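Local atomic coordinates of Dbv8 protein (Nonomuraea, PDB entry 4MFZ), a protein that probably transfers long aliphatic acyl chains from acyl-CoA to glycopeptide antibiotics as a GNAT-family N-acyltransferase, and binds decanoyl-CoA. Residues D22-S25 against V26-L30; R143-H146 against A147-D150; E269-H272 against I273-L276; P310-S313 against T314-A318. All blocks are in the same frame, centred on the assembly; numbering follows the deposited sequence.

Contact 1 (D22-S25 against V26-L30); sequences DAES and VRRQL
Glu24 and Arg28, one turn apart, run side by side off the surface of helix 23-29 and form an i to i+4 salt bridge in the opening turns of a helix that Asp22 N-caps. The charged groups do not meet squarely, since the carboxylate and guanidinium planes stand 70° apart. Arg28 NH2 donates to Glu24 OE1 over 3.1 Å; this oxygen lies close to the guanidinium plane, yet the donor comes to it from above the carboxylate plane. Both chains leave the backbone with CG anti to N (chi1 171° in Glu24, -177° in Arg28), which starts them in the same direction. A bend at chi3 then lays the arginine head back along the helix, so that Glu24 O and Ser25 CA sit over one of its faces, and Arg28 NH2 comes 3.6 Å from Ser25 CB. On another side of the helix, Val26 CG2 rests 3.2 Å from Asp22 O, and the valine packs on Trp93 and Leu94 of helix 89-104. Regular i to i+4 backbone bonds run from Val26 N through Gln29 N. The cap itself is doubly gripped at one oxygen: Ser25 N reaches Asp22 OD1 over 3.1 Å, nearly in line with its C-O bond, while Ser25 OG donates to the same Asp22 OD1, also over 3.1 Å, from the anti side and tilted out of the carboxylate plane.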
loop_
_atom_site.group_PDB
_atom_site.type_symbol
_atom_site.label_atom_id
_atom_site.label_comp_id
_atom_site.label_asym_id
_atom_site.label_seq_id
_atom_site.Cartn_x
_atom_site.Cartn_y
_atom_site.Cartn_z
ATOM N N ASP A 22 -13.314 -18.348 -18.871
ATOM C CA ASP A 22 -11.926 -18.822 -18.826
ATOM C C ASP A 22 -11.053 -17.586 -19.003
ATOM O O ASP A 22 -11.595 -16.482 -19.113
ATOM C CB ASP A 22 -11.640 -19.901 -19.892
ATOM C CG ASP A 22 -11.788 -19.390 -21.321
ATOM O OD1 ASP A 22 -12.119 -18.201 -21.527
ATOM O OD2 ASP A 22 -11.558 -20.184 -22.260
ATOM N N ALA A 23 -9.727 -17.746 -19.041
ATOM C CA ALA A 23 -8.835 -16.582 -19.164
ATOM C C ALA A 23 -9.112 -15.703 -20.380
ATOM O O ALA A 23 -9.038 -14.464 -20.271
ATOM C CB ALA A 23 -7.366 -16.978 -19.129
ATOM N N GLU A 24 -9.431 -16.319 -21.527
ATOM C CA GLU A 24 -9.593 -15.545 -22.770
ATOM C C GLU A 24 -10.888 -14.687 -22.773
ATOM O O GLU A 24 -10.853 -13.534 -23.175
ATOM C CB GLU A 24 -9.536 -16.454 -23.997
ATOM C CG GLU A 24 -9.920 -15.748 -25.283
ATOM C CD GLU A 24 -11.068 -16.448 -25.988
ATOM O OE1 GLU A 24 -12.202 -16.440 -25.438
ATOM O OE2 GLU A 24 -10.845 -17.012 -27.091
ATOM N N SER A 25 -12.007 -15.257 -22.339
ATOM C CA SER A 25 -13.237 -14.504 -22.250
ATOM C C SER A 25 -13.198 -13.488 -21.107
ATOM O O SER A 25 -13.784 -12.424 -21.230
ATOM C CB SER A 25 -14.447 -15.418 -22.121
ATOM O OG SER A 25 -14.392 -16.194 -20.934
ATOM N N VAL A 26 -12.493 -13.793 -20.015
ATOM C CA VAL A 26 -12.348 -12.811 -18.933
ATOM C C VAL A 26 -11.537 -11.616 -19.401
ATOM O O VAL A 26 -11.932 -10.478 -19.131
ATOM C CB VAL A 26 -11.742 -13.398 -17.636
ATOM C CG1 VAL A 26 -11.340 -12.265 -16.680
ATOM C CG2 VAL A 26 -12.733 -14.332 -16.972
ATOM N N ARG A 27 -10.430 -11.849 -20.114
ATOM C CA ARG A 27 -9.705 -10.747 -20.767
ATOM C C ARG A 27 -10.629 -9.860 -21.617
ATOM O O ARG A 27 -10.623 -8.618 -21.496
ATOM C CB ARG A 27 -8.547 -11.241 -21.639
ATOM C CG ARG A 27 -7.667 -10.105 -22.114
ATOM C CD ARG A 27 -6.633 -10.453 -23.180
ATOM N NE ARG A 27 -6.254 -9.211 -23.872
ATOM C CZ ARG A 27 -5.632 -9.141 -25.049
ATOM N NH1 ARG A 27 -5.284 -10.241 -25.692
ATOM N NH2 ARG A 27 -5.369 -7.958 -25.591
ATOM N N ARG A 28 -11.417 -10.506 -22.472
ATOM C CA ARG A 28 -12.272 -9.798 -23.403
ATOM C C ARG A 28 -13.373 -8.986 -22.702
ATOM O O ARG A 28 -13.582 -7.826 -23.038
ATOM C CB ARG A 28 -12.871 -10.774 -24.412
ATOM C CG ARG A 28 -13.735 -10.099 -25.468
ATOM C CD ARG A 28 -14.055 -11.042 -26.631
ATOM N NE ARG A 28 -14.625 -12.282 -26.123
ATOM C CZ ARG A 28 -13.990 -13.451 -26.136
ATOM N NH1 ARG A 28 -12.767 -13.532 -26.666
ATOM N NH2 ARG A 28 -14.585 -14.537 -25.637
ATOM N N GLN A 29 -14.056 -9.585 -21.727
ATOM C CA GLN A 29 -15.173 -8.908 -21.066
ATOM C C GLN A 29 -14.758 -7.759 -20.154
ATOM O O GLN A 29 -15.484 -6.778 -20.052
ATOM C CB GLN A 29 -16.060 -9.904 -20.336
ATOM C CG GLN A 29 -16.677 -10.860 -21.336
ATOM C CD GLN A 29 -17.769 -11.707 -20.758
ATOM O OE1 GLN A 29 -17.945 -12.859 -21.171
ATOM N NE2 GLN A 29 -18.530 -11.151 -19.815
ATOM N N LEU A 30 -13.583 -7.877 -19.530
ATOM C CA LEU A 30 -13.127 -6.868 -18.573
ATOM C C LEU A 30 -12.239 -5.819 -19.243
ATOM O O LEU A 30 -11.725 -4.925 -18.584
ATOM C CB LEU A 30 -12.427 -7.529 -17.368
ATOM C CG LEU A 30 -13.214 -8.555 -16.542
ATOM C CD1 LEU A 30 -12.363 -9.114 -15.404
ATOM C CD2 LEU A 30 -14.511 -7.996 -15.960
#

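Contact 2 (R143-H146 against A147-D150); sequences RRFH and ATRD
The Phe145 ring carries Arg149 CG over one face, 4.0 Å above its plane and displaced toward the rim. The arginine head does not stack flat on the ring, because the two planes are 59° apart; instead Phe145 CZ lies over one face of the guanidinium, and Phe145 CE1 is 3.9 Å from Arg149 NE. A bend at chi2 of Arg149 brings its aliphatic part back against the aromatic group, while NH1 continues to a salt bridge with Glu246. Met106 and Phe244 also touch Phe145. The second flat group, the imidazole of His146, leaves from a different side of the helix: its ring meets Tyr194, and ND1 is hydrogen-bonded to Thr156.

Polar contacts concentrate on one carbonyl. Phe145 O accepts from Arg149 N at 3.2 Å and from Thr148 OG1 at 2.9 Å, so a side-chain hydroxyl shares it with the amide of the first residue beyond the helix. The hydroxyl gets there because chi1 of Thr148 is 73°, placing OG1 between its own N and carbonyl carbon and turning it back toward the preceding turn. Arg149 N makes a further, weak bond to His146 O over 3.0 Å. Behind these, Ala147 N and Thr148 N keep regular bonds to Arg143 O and Arg144 O.

Asp150 breaks the helical course with a positive phi of 58°, and its N bonds to Ala147 O over 2.9 Å. This is one of the two backward bonds that, with the positive phi, define the Schellman motif ending helix 130-148 within the N-acyltransferase N-terminal domain.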
loop_
_atom_site.group_PDB
_atom_site.type_symbol
_atom_site.label_atom_id
_atom_site.label_comp_id
_atom_site.label_asym_id
_atom_site.label_seq_id
_atom_site.Cartn_x
_atom_site.Cartn_y
_atom_site.Cartn_z
ATOM N N ARG A 143 -6.494 -13.037 8.857
ATOM C CA ARG A 143 -6.711 -13.108 10.283
ATOM C C ARG A 143 -6.363 -14.460 10.848
ATOM O O ARG A 143 -5.767 -14.524 11.916
ATOM C CB ARG A 143 -8.130 -12.674 10.632
ATOM C CG ARG A 143 -8.196 -11.145 10.647
ATOM C CD ARG A 143 -9.583 -10.576 10.414
ATOM N NE ARG A 143 -10.398 -10.312 11.609
ATOM C CZ ARG A 143 -9.987 -10.271 12.884
ATOM N NH1 ARG A 143 -8.708 -10.484 13.234
ATOM N NH2 ARG A 143 -10.891 -10.016 13.840
ATOM N N ARG A 144 -6.676 -15.543 10.125
ATOM C CA ARG A 144 -6.166 -16.841 10.558
ATOM C C ARG A 144 -4.637 -16.862 10.628
ATOM O O ARG A 144 -4.071 -17.354 11.608
ATOM C CB ARG A 144 -6.701 -17.987 9.704
ATOM C CG ARG A 144 -8.144 -18.334 10.030
ATOM C CD ARG A 144 -8.584 -19.612 9.323
ATOM N NE ARG A 144 -8.490 -19.550 7.868
ATOM C CZ ARG A 144 -9.462 -19.154 7.052
ATOM N NH1 ARG A 144 -10.637 -18.744 7.528
ATOM N NH2 ARG A 144 -9.244 -19.155 5.742
ATOM N N PHE A 145 -3.959 -16.314 9.622
ATOM C CA PHE A 145 -2.479 -16.228 9.652
ATOM C C PHE A 145 -1.932 -15.398 10.845
ATOM O O PHE A 145 -1.020 -15.823 11.549
ATOM C CB PHE A 145 -1.912 -15.676 8.334
ATOM C CG PHE A 145 -0.403 -15.599 8.321
ATOM C CD1 PHE A 145 0.370 -16.769 8.393
ATOM C CD2 PHE A 145 0.247 -14.371 8.266
ATOM C CE1 PHE A 145 1.762 -16.718 8.425
ATOM C CE2 PHE A 145 1.641 -14.314 8.277
ATOM C CZ PHE A 145 2.402 -15.486 8.363
ATOM N N HIS A 146 -2.490 -14.211 11.044
ATOM C CA HIS A 146 -2.167 -13.385 12.199
ATOM C C HIS A 146 -2.314 -14.151 13.502
ATOM O O HIS A 146 -1.376 -14.153 14.290
ATOM C CB HIS A 146 -2.998 -12.102 12.192
ATOM C CG HIS A 146 -2.452 -10.999 11.289
ATOM N ND1 HIS A 146 -2.807 -9.700 11.446
ATOM C CD2 HIS A 146 -1.542 -11.032 10.218
ATOM C CE1 HIS A 146 -2.191 -8.947 10.513
ATOM N NE2 HIS A 146 -1.426 -9.760 9.750
ATOM N N ALA A 147 -3.445 -14.836 13.731
ATOM C CA ALA A 147 -3.625 -15.649 14.965
ATOM C C ALA A 147 -2.571 -16.729 15.167
ATOM O O ALA A 147 -2.100 -16.922 16.305
ATOM C CB ALA A 147 -5.021 -16.264 15.056
ATOM N N THR A 148 -2.203 -17.454 14.102
ATOM C CA THR A 148 -1.178 -18.491 14.253
ATOM C C THR A 148 0.145 -17.880 14.700
ATOM O O THR A 148 0.951 -18.559 15.321
ATOM C CB THR A 148 -0.914 -19.326 12.973
ATOM O OG1 THR A 148 -0.202 -18.535 12.013
ATOM C CG2 THR A 148 -2.187 -19.878 12.363
ATOM N N ARG A 149 0.372 -16.610 14.348
ATOM C CA ARG A 149 1.584 -15.885 14.759
ATOM C C ARG A 149 1.428 -15.098 16.074
ATOM O O ARG A 149 2.355 -14.395 16.486
ATOM C CB ARG A 149 2.054 -14.931 13.647
ATOM C CG ARG A 149 2.542 -15.606 12.387
ATOM C CD ARG A 149 3.468 -16.739 12.740
ATOM N NE ARG A 149 4.001 -17.379 11.552
ATOM C CZ ARG A 149 5.251 -17.245 11.136
ATOM N NH1 ARG A 149 6.107 -16.483 11.808
ATOM N NH2 ARG A 149 5.655 -17.905 10.061
ATOM N N ASP A 150 0.253 -15.211 16.703
ATOM C CA ASP A 150 -0.102 -14.487 17.925
ATOM C C ASP A 150 -0.025 -12.956 17.793
ATOM O O ASP A 150 0.268 -12.262 18.767
ATOM C CB ASP A 150 0.697 -15.012 19.145
ATOM C CG ASP A 150 0.315 -16.446 19.511
ATOM O OD1 ASP A 150 -0.889 -16.699 19.769
ATOM O OD2 ASP A 150 1.206 -17.333 19.520
#

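Contact 3 (E269-H272 against I273-L276); sequences EDSH and ILQL. With MFK (decanoyl-CoA), chain B.
Ser271 and Leu274 meet at an N-cap: the serine precedes helix 272-277 in the GNAT-like C-terminal domain, and this helix start receives the diphosphate of decanoyl-CoA. Among the protein's own hydrogen bonds, Leu274 N points almost straight at Ser271 OG over 3.0 Å, the capping bond. The hydroxyl reaches it because OG is anti to the backbone N (chi1 157°), folded beside the carbonyl carbon. Gln275 N to Ser271 O and Leu276 N to His272 O complete the first turn.

Bonds to the ligand come from the same residues and converge on one phosphate. His272 N donates to OBB of decanoyl-CoA at 2.9 Å, and Ile273 N to OBA at 3.0 Å. Two successive amides at the helix start thus hold two oxygens of one phosphate, whose negative charge the helix dipole would probably favour. Leu224 N, Ile217 N and Trp257 NE1 bind the ligand at further points.

In van der Waals contact, Leu274 CG lies 3.7 Å from Ser271 CB, whereas Leu276 CB touches CCF, next to the end of the decanoyl chain, at 3.7 Å. Ser271 OG itself, while accepting from Leu274 N, donates a hydrogen bond to OBA of decanoyl-CoA over 2.6 Å.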
loop_
_atom_site.group_PDB
_atom_site.type_symbol
_atom_site.label_atom_id
_atom_site.label_comp_id
_atom_site.label_asym_id
_atom_site.label_seq_id
_atom_site.Cartn_x
_atom_site.Cartn_y
_atom_site.Cartn_z
ATOM N N GLU A 269 14.805 24.794 10.917
ATOM C CA GLU A 269 15.735 24.065 11.764
ATOM C C GLU A 269 15.080 22.982 12.624
ATOM O O GLU A 269 15.667 21.932 12.834
ATOM C CB GLU A 269 16.543 25.032 12.626
ATOM C CG GLU A 269 17.519 25.869 11.809
ATOM C CD GLU A 269 18.862 26.093 12.505
ATOM O OE1 GLU A 269 18.925 26.041 13.764
ATOM O OE2 GLU A 269 19.858 26.325 11.775
ATOM N N ASP A 270 13.863 23.212 13.099
ATOM C CA ASP A 270 13.203 22.208 13.938
ATOM C C ASP A 270 12.371 21.139 13.163
ATOM O O ASP A 270 11.553 20.428 13.762
ATOM C CB ASP A 270 12.341 22.900 15.002
ATOM C CG ASP A 270 11.140 23.611 14.411
ATOM O OD1 ASP A 270 11.086 23.836 13.172
ATOM O OD2 ASP A 270 10.239 23.950 15.194
ATOM N N SER A 271 12.571 21.043 11.849
ATOM C CA SER A 271 11.872 20.064 11.009
ATOM C C SER A 271 12.037 18.637 11.493
ATOM O O SER A 271 13.159 18.179 11.674
ATOM C CB SER A 271 12.388 20.142 9.569
ATOM O OG SER A 271 12.143 18.909 8.905
ATOM N N HIS A 272 10.927 17.928 11.695
ATOM C CA HIS A 272 10.991 16.524 12.118
ATOM C C HIS A 272 11.750 15.704 11.077
ATOM O O HIS A 272 12.456 14.786 11.431
ATOM C CB HIS A 272 9.603 15.890 12.275
ATOM C CG HIS A 272 8.626 16.648 13.168
ATOM N ND1 HIS A 272 8.966 17.163 14.393
ATOM C CD2 HIS A 272 7.275 16.898 13.002
ATOM C CE1 HIS A 272 7.880 17.730 14.954
ATOM N NE2 HIS A 272 6.843 17.576 14.104
ATOM N N ILE A 273 11.572 16.022 9.785
ATOM C CA ILE A 273 12.231 15.303 8.681
ATOM C C ILE A 273 13.753 15.478 8.800
ATOM O O ILE A 273 14.495 14.484 8.831
ATOM C CB ILE A 273 11.732 15.779 7.278
ATOM C CG1 ILE A 273 10.267 15.372 7.041
ATOM C CG2 ILE A 273 12.626 15.250 6.138
ATOM C CD1 ILE A 273 9.546 16.223 5.999
ATOM N N LEU A 274 14.208 16.727 8.943
ATOM C CA LEU A 274 15.643 16.981 9.008
ATOM C C LEU A 274 16.272 16.336 10.230
ATOM O O LEU A 274 17.329 15.719 10.144
ATOM C CB LEU A 274 15.975 18.479 8.962
ATOM C CG LEU A 274 15.458 19.261 7.768
ATOM C CD1 LEU A 274 15.951 20.704 7.890
ATOM C CD2 LEU A 274 15.852 18.648 6.417
ATOM N N GLN A 275 15.622 16.474 11.375
ATOM C CA GLN A 275 16.128 15.818 12.566
ATOM C C GLN A 275 16.149 14.274 12.447
ATOM O O GLN A 275 17.187 13.633 12.705
ATOM C CB GLN A 275 15.319 16.253 13.798
ATOM C CG GLN A 275 15.593 15.382 15.015
ATOM C CD GLN A 275 14.861 15.846 16.266
ATOM O OE1 GLN A 275 14.393 16.986 16.345
ATOM N NE2 GLN A 275 14.778 14.957 17.261
ATOM N N LEU A 276 15.016 13.677 12.066
ATOM C CA LEU A 276 14.892 12.218 12.169
ATOM C C LEU A 276 15.718 11.465 11.138
ATOM O O LEU A 276 16.199 10.379 11.416
ATOM C CB LEU A 276 13.419 11.742 12.192
ATOM C CG LEU A 276 12.609 12.279 13.396
ATOM C CD1 LEU A 276 11.165 11.851 13.255
ATOM C CD2 LEU A 276 13.176 11.761 14.707
HETATM C CCG MFK B . 12.293 11.241 8.665
HETATM C CCF MFK B . 13.191 10.035 8.934
HETATM C CCE MFK B . 12.679 8.845 8.151
HETATM C CCD MFK B . 13.186 8.955 6.735
HETATM C CCC MFK B . 13.171 7.569 6.121
HETATM C CCB MFK B . 12.197 7.525 4.969
HETATM C CCA MFK B . 12.476 6.257 4.184
HETATM C CBZ MFK B . 11.261 5.350 4.308
HETATM C CAK MFK B . 10.576 5.236 2.960
HETATM C CAJ MFK B . 9.159 5.819 3.047
HETATM O OAL MFK B . 8.476 5.732 4.072
HETATM S SAI MFK B . 8.623 6.572 1.559
HETATM C CAH MFK B . 6.967 7.237 2.019
HETATM C CAG MFK B . 7.059 8.471 2.922
HETATM N NAF MFK B . 5.679 8.834 3.283
HETATM C CAE MFK B . 5.132 10.027 2.986
HETATM O OAM MFK B . 5.736 10.944 2.433
HETATM C CAD MFK B . 3.666 10.198 3.438
HETATM C CAC MFK B . 3.230 11.667 3.268
HETATM N NAB MFK B . 4.122 12.571 4.023
HETATM C CAA MFK B . 3.737 12.990 5.237
HETATM O OAO MFK B . 2.665 12.647 5.758
HETATM C CAN MFK B . 4.678 13.968 5.957
HETATM O OAU MFK B . 5.675 14.489 5.049
HETATM C CAP MFK B . 5.341 13.365 7.215
HETATM C CAR MFK B . 6.120 12.116 6.833
HETATM C CAS MFK B . 4.330 12.984 8.292
HETATM C CAQ MFK B . 6.307 14.391 7.802
HETATM O OAT MFK B . 5.562 15.544 8.130
HETATM P PAV MFK B . 5.968 16.521 9.346
HETATM O OAX MFK B . 6.169 15.763 10.592
HETATM O OAW MFK B . 5.008 17.664 9.347
HETATM O OAY MFK B . 7.393 16.981 8.755
HETATM P PAZ MFK B . 8.250 18.275 9.163
HETATM O OBA MFK B . 9.699 18.001 8.602
HETATM O OBB MFK B . 8.281 18.547 10.616
HETATM O "O5'" MFK B . 7.735 19.452 8.193
HETATM C "C5'" MFK B . 8.278 20.753 8.190
HETATM C "C4'" MFK B . 7.455 21.589 7.203
HETATM O "O4'" MFK B . 7.064 20.883 5.962
HETATM C "C3'" MFK B . 6.138 22.008 7.812
HETATM O "O3'" MFK B . 5.786 23.266 7.235
HETATM P PBV MFK B . 5.248 24.444 8.209
HETATM O OBW MFK B . 3.791 23.937 8.572
HETATM O OBY MFK B . 5.177 25.747 7.239
HETATM O OBX MFK B . 5.977 24.630 9.461
HETATM C "C2'" MFK B . 5.212 20.892 7.322
HETATM O "O2'" MFK B . 3.838 21.228 7.368
HETATM C "C1'" MFK B . 5.636 20.743 5.892
HETATM N N9 MFK B . 5.286 19.398 5.364
HETATM C C8 MFK B . 5.909 18.247 5.644
HETATM N N7 MFK B . 5.295 17.273 4.958
HETATM C C5 MFK B . 4.330 17.832 4.212
HETATM C C4 MFK B . 4.333 19.143 4.474
HETATM N N3 MFK B . 3.490 19.967 3.834
HETATM C C2 MFK B . 2.421 19.519 2.904
HETATM N N1 MFK B . 2.516 18.059 2.706
HETATM C C6 MFK B . 3.437 17.318 3.340
HETATM N N6 MFK B . 3.480 16.007 3.114
#

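Contact 4 (P310-S313 against T314-A318); sequences PQRS and TLEKA. With MFK (decanoyl-CoA), chain B.
Lys317 N bonds to Ser313 O over 3.1 Å, the first i to i+4 bond of helix 314-324, which the chain enters from an extended Ser313 (psi 160°). Ser313 and Glu316 form a capping box. In one direction Glu316 N donates to Ser313 OG over 3.1 Å; in the other, Ser313 N donates to Glu316 OE1 over 2.9 Å, approaching from above the carboxylate plane. Arg312 N adds a weak bond to the same Glu316 OE1, its angle well off straight. The carboxylate can fold back in this way because Glu316 has CG anti to its carbonyl carbon (chi1 -63°) and an extended chain beyond. On the outer side, Lys317 CE lies 3.4 Å from Gln311 O, and a water donates to Arg312 O.

The adenosine part of decanoyl-CoA lies against this turn. Ser313 OG donates to adenine N3 over 2.8 Å, Leu315 CD2 comes 3.5 Å from N7 of the base, and Leu315 CB is 3.4 Å from the ribose O4'. Thr314 N is within bonding distance of the 3'-phosphate, though the exact place of that oxygen is less sure. Leu315 also packs on Trp257 and Val298.

Ser313 OG therefore works both ways, accepting from the helix amide and donating to N3 of the adenine, which probably links helix capping to adenine binding. The positive end of the helix would probably also favour the nearby phosphate.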
loop_
_atom_site.group_PDB
_atom_site.type_symbol
_atom_site.label_atom_id
_atom_site.label_comp_id
_atom_site.label_asym_id
_atom_site.label_seq_id
_atom_site.Cartn_x
_atom_site.Cartn_y
_atom_site.Cartn_z
ATOM N N PRO A 310 -1.813 24.199 -3.884
ATOM C CA PRO A 310 -1.851 24.915 -2.598
ATOM C C PRO A 310 -0.451 25.351 -2.136
ATOM O O PRO A 310 0.545 24.663 -2.412
ATOM C CB PRO A 310 -2.468 23.895 -1.633
ATOM C CG PRO A 310 -2.307 22.570 -2.310
ATOM C CD PRO A 310 -2.392 22.846 -3.781
ATOM N N GLN A 311 -0.383 26.504 -1.474
ATOM C CA GLN A 311 0.890 27.074 -1.048
ATOM C C GLN A 311 0.860 27.493 0.428
ATOM O O GLN A 311 1.329 28.581 0.759
ATOM C CB GLN A 311 1.232 28.295 -1.905
ATOM C CG GLN A 311 1.547 27.989 -3.348
ATOM C CD GLN A 311 2.913 27.354 -3.500
ATOM O OE1 GLN A 311 3.049 26.119 -3.497
ATOM N NE2 GLN A 311 3.935 28.187 -3.616
ATOM N N ARG A 312 0.308 26.647 1.300
ATOM C CA ARG A 312 0.277 26.906 2.753
ATOM C C ARG A 312 1.573 26.592 3.509
ATOM O O ARG A 312 2.118 27.449 4.187
ATOM C CB ARG A 312 -0.859 26.136 3.421
ATOM C CG ARG A 312 -2.198 26.820 3.334
ATOM C CD ARG A 312 -2.273 28.004 4.288
ATOM N NE ARG A 312 -3.614 28.577 4.234
ATOM C CZ ARG A 312 -4.634 28.186 4.991
ATOM N NH1 ARG A 312 -4.476 27.229 5.903
ATOM N NH2 ARG A 312 -5.815 28.766 4.833
ATOM N N SER A 313 2.049 25.355 3.431
ATOM C CA SER A 313 3.198 24.962 4.250
ATOM C C SER A 313 4.494 25.404 3.598
ATOM O O SER A 313 4.537 25.673 2.394
ATOM C CB SER A 313 3.200 23.451 4.506
ATOM O OG SER A 313 3.709 22.732 3.387
ATOM N N THR A 314 5.554 25.488 4.394
ATOM C CA THR A 314 6.833 25.888 3.843
ATOM C C THR A 314 7.320 24.835 2.864
ATOM O O THR A 314 7.987 25.181 1.912
ATOM C CB THR A 314 7.928 26.231 4.895
ATOM O OG1 THR A 314 8.951 25.245 4.879
ATOM C CG2 THR A 314 7.380 26.413 6.306
ATOM N N LEU A 315 6.950 23.567 3.050
ATOM C CA LEU A 315 7.294 22.546 2.049
ATOM C C LEU A 315 6.566 22.709 0.698
ATOM O O LEU A 315 7.183 22.533 -0.365
ATOM C CB LEU A 315 7.106 21.131 2.588
ATOM C CG LEU A 315 7.457 19.992 1.629
ATOM C CD1 LEU A 315 8.896 20.085 1.115
ATOM C CD2 LEU A 315 7.235 18.672 2.340
ATOM N N GLU A 316 5.263 23.004 0.742
ATOM C CA GLU A 316 4.478 23.269 -0.479
ATOM C C GLU A 316 5.092 24.413 -1.288
ATOM O O GLU A 316 5.267 24.298 -2.525
ATOM C CB GLU A 316 3.007 23.575 -0.144
ATOM C CG GLU A 316 2.256 22.420 0.507
ATOM C CD GLU A 316 0.882 22.807 1.035
ATOM O OE1 GLU A 316 0.617 24.001 1.350
ATOM O OE2 GLU A 316 0.044 21.892 1.152
ATOM N N LYS A 317 5.440 25.497 -0.581
ATOM C CA LYS A 317 6.105 26.656 -1.176
ATOM C C LYS A 317 7.426 26.221 -1.818
ATOM O O LYS A 317 7.648 26.486 -3.008
ATOM C CB LYS A 317 6.337 27.753 -0.116
ATOM C CG LYS A 317 5.091 28.557 0.236
ATOM C CD LYS A 317 5.389 29.552 1.344
ATOM C CE LYS A 317 4.140 29.858 2.165
ATOM N NZ LYS A 317 4.368 30.966 3.144
ATOM N N ALA A 318 8.259 25.521 -1.033
ATOM C CA ALA A 318 9.563 24.989 -1.475
ATOM C C ALA A 318 9.492 24.110 -2.719
ATOM O O ALA A 318 10.315 24.261 -3.619
ATOM C CB ALA A 318 10.244 24.199 -0.364
HETATM C CCG MFK B . 12.293 11.241 8.665
HETATM C CCF MFK B . 13.191 10.035 8.934
HETATM C CCE MFK B . 12.679 8.845 8.151
HETATM C CCD MFK B . 13.186 8.955 6.735
HETATM C CCC MFK B . 13.171 7.569 6.121
HETATM C CCB MFK B . 12.197 7.525 4.969
HETATM C CCA MFK B . 12.476 6.257 4.184
HETATM C CBZ MFK B . 11.261 5.350 4.308
HETATM C CAK MFK B . 10.576 5.236 2.960
HETATM C CAJ MFK B . 9.159 5.819 3.047
HETATM O OAL MFK B . 8.476 5.732 4.072
HETATM S SAI MFK B . 8.623 6.572 1.559
HETATM C CAH MFK B . 6.967 7.237 2.019
HETATM C CAG MFK B . 7.059 8.471 2.922
HETATM N NAF MFK B . 5.679 8.834 3.283
HETATM C CAE MFK B . 5.132 10.027 2.986
HETATM O OAM MFK B . 5.736 10.944 2.433
HETATM C CAD MFK B . 3.666 10.198 3.438
HETATM C CAC MFK B . 3.230 11.667 3.268
HETATM N NAB MFK B . 4.122 12.571 4.023
HETATM C CAA MFK B . 3.737 12.990 5.237
HETATM O OAO MFK B . 2.665 12.647 5.758
HETATM C CAN MFK B . 4.678 13.968 5.957
HETATM O OAU MFK B . 5.675 14.489 5.049
HETATM C CAP MFK B . 5.341 13.365 7.215
HETATM C CAR MFK B . 6.120 12.116 6.833
HETATM C CAS MFK B . 4.330 12.984 8.292
HETATM C CAQ MFK B . 6.307 14.391 7.802
HETATM O OAT MFK B . 5.562 15.544 8.130
HETATM P PAV MFK B . 5.968 16.521 9.346
HETATM O OAX MFK B . 6.169 15.763 10.592
HETATM O OAW MFK B . 5.008 17.664 9.347
HETATM O OAY MFK B . 7.393 16.981 8.755
HETATM P PAZ MFK B . 8.250 18.275 9.163
HETATM O OBA MFK B . 9.699 18.001 8.602
HETATM O OBB MFK B . 8.281 18.547 10.616
HETATM O "O5'" MFK B . 7.735 19.452 8.193
HETATM C "C5'" MFK B . 8.278 20.753 8.190
HETATM C "C4'" MFK B . 7.455 21.589 7.203
HETATM O "O4'" MFK B . 7.064 20.883 5.962
HETATM C "C3'" MFK B . 6.138 22.008 7.812
HETATM O "O3'" MFK B . 5.786 23.266 7.235
HETATM P PBV MFK B . 5.248 24.444 8.209
HETATM O OBW MFK B . 3.791 23.937 8.572
HETATM O OBY MFK B . 5.177 25.747 7.239
HETATM O OBX MFK B . 5.977 24.630 9.461
HETATM C "C2'" MFK B . 5.212 20.892 7.322
HETATM O "O2'" MFK B . 3.838 21.228 7.368
HETATM C "C1'" MFK B . 5.636 20.743 5.892
HETATM N N9 MFK B . 5.286 19.398 5.364
HETATM C C8 MFK B . 5.909 18.247 5.644
HETATM N N7 MFK B . 5.295 17.273 4.958
HETATM C C5 MFK B . 4.330 17.832 4.212
HETATM C C4 MFK B . 4.333 19.143 4.474
HETATM N N3 MFK B . 3.490 19.967 3.834
HETATM C C2 MFK B . 2.421 19.519 2.904
HETATM N N1 MFK B . 2.516 18.059 2.706
HETATM C C6 MFK B . 3.437 17.318 3.340
HETATM N N6 MFK B . 3.480 16.007 3.114
HETATM O O HOH W 1 4.249 28.566 5.506
#

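Overall arrangement
The four contacts come in series along the chain, each closing before the next opens. Contacts 1 and 2, at the start of helix 23-29 and the end of helix 130-148, lie in the helical N-terminal part with centres about 35 Å apart. Contacts 3 and 4 lie within the GNAT-like C-terminal domain, at the starts of helices 272-277 and 314-324; their centres are about 16 Å apart and their nearest atoms about 5 Å. Both line the decanoyl-CoA site, contact 3 at the diphosphate and the end of the acyl chain, contact 4 at the adenosine. Contact 1 lies far away, its centre about 51 Å from that of contact 3, and contact 2 joins helix 130-148 to C-terminal residues.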